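Local coordinates for protein proline dipeptidase (Streptococcus pneumoniae, PDB 3PN9) that is probably the N-terminal domain of a proline dipeptidase, an enzyme that hydrolyses dipeptides with a C-terminal proline, at residues Asp96-Asp105 / Phe119-Thr128. Residues are numbered along the deposited sequence; the frame is centred on the assembly and turned at random.
Sequences DFKRVAVEFD and FETAEFDNLT
Phe119 turns an edge to the face of Phe97 in a T-shaped stack, planes at 70° and Phe119 CE1 over the centre of the Phe97 ring; a face of Phe119 receives Val100 CG2, 4.1 Å from its centroid. The ring of Phe124 has Val100 CB over one face, offset toward the rim, and Val102 CG1 at its edge. Phe104 carries Asn126 CB squarely on one face, a CH-pi contact over the ring centre, with Phe124 O at the ring edge. With CG anti to its backbone N (chi1 -176°), the amide of Asn126 brings OD1 to Phe104 N, which donates to it at 3.1 Å; Thr128 N reaches the same OD1 from the opposite face, capping the start of helix 128-134.

On the other sheet face, Arg99 grips Asp125 end-on: Arg99 NH2 meets Asp125 OD2 at 2.8 Å in the guanidinium plane but above the carboxylate plane, while Arg99 NH1 meets Asp125 OD1 at 3.2 Å. Arg99 NH1 also donates to Glu123 OE2 at 2.9 Å, so two carboxylates share one guanidinium. Its NE and NH2 donate further to the carbonyls of Lys18 and Glu17, which would fix the rotation of the group, and the backbone N of Asn126 donates to Asp80 OD2 of the second subunit.

Backbone bonds running from Lys98 O–Glu123 N to Val102 O–Leu127 N, with bridges Arg99–Glu123 through Val102–Asn126, establish parallel pairing, although the short strand segments cross at 38°. Strand 99-102 also pairs with strand 21-24, and 123-126 is an outermost strand of the sheet within this chain. With helix 109-118 linking them, the two strands form a beta-alpha-beta crossover within the creatinase/prolidase N-terminal domain.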
loop_
_atom_site.group_PDB
_atom_site.type_symbol
_atom_site.label_atom_id
_atom_site.label_comp_id
_atom_site.label_asym_id
_atom_site.label_seq_id
_atom_site.Cartn_x
_atom_site.Cartn_y
_atom_site.Cartn_z
ATOM N N ASP A 96 -19.967 3.804 6.238
ATOM C CA ASP A 96 -20.091 5.145 5.717
ATOM C C ASP A 96 -19.268 5.145 4.406
ATOM O O ASP A 96 -18.019 5.111 4.454
ATOM C CB ASP A 96 -19.436 6.082 6.734
ATOM C CG ASP A 96 -19.565 7.515 6.325
ATOM O OD1 ASP A 96 -20.284 7.746 5.319
ATOM O OD2 ASP A 96 -18.931 8.403 6.966
ATOM N N PHE A 97 -19.930 5.074 3.246
ATOM C CA PHE A 97 -19.175 5.053 1.978
ATOM C C PHE A 97 -18.853 6.473 1.580
ATOM O O PHE A 97 -19.705 7.147 1.036
ATOM C CB PHE A 97 -19.945 4.269 0.909
ATOM C CG PHE A 97 -20.121 2.790 1.260
ATOM C CD1 PHE A 97 -19.129 1.878 0.930
ATOM C CD2 PHE A 97 -21.314 2.307 1.857
ATOM C CE1 PHE A 97 -19.243 0.505 1.233
ATOM C CE2 PHE A 97 -21.459 0.961 2.149
ATOM C CZ PHE A 97 -20.407 0.015 1.853
ATOM N N LYS A 98 -17.651 6.969 1.839
ATOM C CA LYS A 98 -17.348 8.339 1.410
ATOM C C LYS A 98 -16.799 8.435 0.030
ATOM O O LYS A 98 -16.919 9.491 -0.633
ATOM C CB LYS A 98 -16.271 8.886 2.320
ATOM C CG LYS A 98 -16.827 8.975 3.734
ATOM C CD LYS A 98 -15.766 9.706 4.617
ATOM C CE LYS A 98 -15.189 8.729 5.562
ATOM N NZ LYS A 98 -15.219 9.484 6.875
ATOM N N ARG A 99 -16.138 7.348 -0.431
ATOM C CA ARG A 99 -15.466 7.433 -1.753
ATOM C C ARG A 99 -15.688 6.143 -2.461
ATOM O O ARG A 99 -15.361 5.042 -1.916
ATOM C CB ARG A 99 -13.947 7.744 -1.555
ATOM C CG ARG A 99 -13.705 9.203 -0.954
ATOM C CD ARG A 99 -12.213 9.666 -0.746
ATOM N NE ARG A 99 -11.335 9.000 -1.712
ATOM C CZ ARG A 99 -11.295 9.259 -3.022
ATOM N NH1 ARG A 99 -12.043 10.245 -3.543
ATOM N NH2 ARG A 99 -10.476 8.566 -3.823
ATOM N N VAL A 100 -16.180 6.248 -3.667
ATOM C CA VAL A 100 -16.575 5.055 -4.416
ATOM C C VAL A 100 -15.912 5.203 -5.798
ATOM O O VAL A 100 -15.902 6.293 -6.336
ATOM C CB VAL A 100 -18.156 5.109 -4.566
ATOM C CG1 VAL A 100 -18.721 4.043 -5.561
ATOM C CG2 VAL A 100 -18.796 4.893 -3.092
ATOM N N ALA A 101 -15.473 4.112 -6.425
ATOM C CA ALA A 101 -14.996 4.180 -7.789
ATOM C C ALA A 101 -15.957 3.415 -8.662
ATOM O O ALA A 101 -16.346 2.320 -8.308
ATOM C CB ALA A 101 -13.499 3.480 -7.907
ATOM N N VAL A 102 -16.208 3.952 -9.850
ATOM C CA VAL A 102 -17.042 3.285 -10.832
ATOM C C VAL A 102 -16.461 3.429 -12.227
ATOM O O VAL A 102 -15.568 4.252 -12.463
ATOM C CB VAL A 102 -18.472 3.986 -10.869
ATOM C CG1 VAL A 102 -19.236 3.754 -9.505
ATOM C CG2 VAL A 102 -18.325 5.500 -11.264
ATOM N N GLU A 103 -16.907 2.595 -13.165
ATOM C CA GLU A 103 -16.291 2.657 -14.485
ATOM C C GLU A 103 -16.926 3.719 -15.340
ATOM O O GLU A 103 -18.016 3.471 -15.917
ATOM C CB GLU A 103 -16.425 1.339 -15.253
ATOM C CG GLU A 103 -15.794 0.133 -14.400
ATOM C CD GLU A 103 -16.087 -1.222 -15.037
ATOM O OE1 GLU A 103 -17.136 -1.877 -14.777
ATOM O OE2 GLU A 103 -15.286 -1.669 -15.905
ATOM N N PHE A 104 -16.219 4.843 -15.526
ATOM C CA PHE A 104 -16.820 5.978 -16.283
ATOM C C PHE A 104 -17.088 5.577 -17.714
ATOM O O PHE A 104 -18.048 6.088 -18.336
ATOM C CB PHE A 104 -15.901 7.211 -16.303
ATOM C CG PHE A 104 -15.932 8.060 -15.053
ATOM C CD1 PHE A 104 -16.357 7.531 -13.826
ATOM C CD2 PHE A 104 -15.396 9.354 -15.100
ATOM C CE1 PHE A 104 -16.287 8.272 -12.645
ATOM C CE2 PHE A 104 -15.372 10.121 -13.934
ATOM C CZ PHE A 104 -15.861 9.603 -12.695
ATOM N N ASP A 105 -16.311 4.651 -18.290
ATOM C CA ASP A 105 -16.559 4.289 -19.695
ATOM C C ASP A 105 -17.689 3.285 -19.883
ATOM O O ASP A 105 -18.019 2.985 -21.000
ATOM C CB ASP A 105 -15.306 3.635 -20.361
ATOM C CG ASP A 105 -14.230 4.682 -20.682
ATOM O OD1 ASP A 105 -14.467 5.910 -20.474
ATOM O OD2 ASP A 105 -13.196 4.238 -21.210
ATOM N N PHE A 119 -25.279 4.811 -2.317
ATOM C CA PHE A 119 -24.212 5.560 -1.662
ATOM C C PHE A 119 -24.553 7.048 -1.670
ATOM O O PHE A 119 -24.093 7.820 -2.524
ATOM C CB PHE A 119 -22.827 5.333 -2.436
ATOM C CG PHE A 119 -22.510 3.877 -2.654
ATOM C CD1 PHE A 119 -22.226 3.066 -1.566
ATOM C CD2 PHE A 119 -22.497 3.328 -3.946
ATOM C CE1 PHE A 119 -21.868 1.749 -1.728
ATOM C CE2 PHE A 119 -22.190 2.023 -4.101
ATOM C CZ PHE A 119 -21.877 1.196 -3.010
ATOM N N GLU A 120 -25.362 7.485 -0.726
ATOM C CA GLU A 120 -25.996 8.813 -0.767
ATOM C C GLU A 120 -25.082 9.949 -0.545
ATOM O O GLU A 120 -25.388 11.034 -0.994
ATOM C CB GLU A 120 -27.099 8.908 0.327
ATOM C CG GLU A 120 -28.176 7.886 -0.011
ATOM C CD GLU A 120 -29.357 7.906 1.017
ATOM O OE1 GLU A 120 -29.553 6.936 1.753
ATOM O OE2 GLU A 120 -30.048 8.913 1.096
ATOM N N THR A 121 -23.968 9.774 0.162
ATOM C CA THR A 121 -23.071 10.943 0.260
ATOM C C THR A 121 -21.649 10.651 -0.279
ATOM O O THR A 121 -20.734 11.313 0.162
ATOM C CB THR A 121 -22.934 11.407 1.755
ATOM O OG1 THR A 121 -22.735 10.234 2.575
ATOM C CG2 THR A 121 -24.331 12.062 2.235
ATOM N N ALA A 122 -21.472 9.697 -1.194
ATOM C CA ALA A 122 -20.096 9.385 -1.710
ATOM C C ALA A 122 -19.651 10.364 -2.808
ATOM O O ALA A 122 -20.482 10.850 -3.564
ATOM C CB ALA A 122 -20.062 7.973 -2.265
ATOM N N GLU A 123 -18.359 10.613 -2.935
ATOM C CA GLU A 123 -17.794 11.142 -4.222
ATOM C C GLU A 123 -17.515 9.955 -5.105
ATOM O O GLU A 123 -17.163 8.829 -4.564
ATOM C CB GLU A 123 -16.386 11.755 -4.080
ATOM C CG GLU A 123 -15.969 12.471 -2.854
ATOM C CD GLU A 123 -14.440 12.935 -3.029
ATOM O OE1 GLU A 123 -14.180 13.784 -3.968
ATOM O OE2 GLU A 123 -13.516 12.415 -2.307
ATOM N N PHE A 124 -17.609 10.142 -6.418
ATOM C CA PHE A 124 -17.395 9.019 -7.373
ATOM C C PHE A 124 -16.097 9.227 -8.166
ATOM O O PHE A 124 -15.998 10.212 -8.939
ATOM C CB PHE A 124 -18.590 8.872 -8.296
ATOM C CG PHE A 124 -19.815 8.249 -7.562
ATOM C CD1 PHE A 124 -20.186 6.978 -7.809
ATOM C CD2 PHE A 124 -20.559 8.982 -6.647
ATOM C CE1 PHE A 124 -21.362 6.394 -7.191
ATOM C CE2 PHE A 124 -21.678 8.351 -5.929
ATOM C CZ PHE A 124 -22.056 7.062 -6.245
ATOM N N ASP A 125 -15.116 8.340 -8.017
ATOM C CA ASP A 125 -13.888 8.469 -8.843
ATOM C C ASP A 125 -14.022 7.470 -10.030
ATOM O O ASP A 125 -14.871 6.548 -10.019
ATOM C CB ASP A 125 -12.703 7.933 -8.022
ATOM C CG ASP A 125 -12.084 8.971 -7.032
ATOM O OD1 ASP A 125 -12.767 9.935 -6.633
ATOM O OD2 ASP A 125 -10.914 8.697 -6.563
ATOM N N ASN A 126 -13.120 7.557 -10.995
ATOM C CA ASN A 126 -13.205 6.704 -12.172
ATOM C C ASN A 126 -12.279 5.486 -11.930
ATOM O O ASN A 126 -11.061 5.657 -11.790
ATOM C CB ASN A 126 -12.730 7.547 -13.362
ATOM C CG ASN A 126 -12.855 6.816 -14.683
ATOM O OD1 ASN A 126 -13.395 5.737 -14.743
ATOM N ND2 ASN A 126 -12.339 7.416 -15.778
ATOM N N LEU A 127 -12.788 4.273 -12.094
ATOM C CA LEU A 127 -12.025 3.039 -11.951
ATOM C C LEU A 127 -11.508 2.580 -13.322
ATOM O O LEU A 127 -10.675 1.671 -13.361
ATOM C CB LEU A 127 -13.069 1.921 -11.533
ATOM C CG LEU A 127 -12.593 0.448 -11.263
ATOM C CD1 LEU A 127 -11.587 0.493 -10.121
ATOM C CD2 LEU A 127 -13.814 -0.388 -10.775
ATOM N N THR A 128 -12.073 3.048 -14.452
ATOM C CA THR A 128 -11.689 2.464 -15.736
ATOM C C THR A 128 -10.113 2.453 -15.993
ATOM O O THR A 128 -9.581 1.445 -16.435
ATOM C CB THR A 128 -12.471 3.207 -16.881
ATOM O OG1 THR A 128 -13.863 2.775 -16.727
ATOM C CG2 THR A 128 -11.982 2.805 -18.336
HETATM O O HOH W 1 -22.561 7.215 0.727
HETATM O O HOH W 2 -17.605 11.663 0.522
HETATM O O HOH W 3 -13.928 0.139 -17.449
HETATM O O HOH W 4 -12.252 6.412 -18.579
#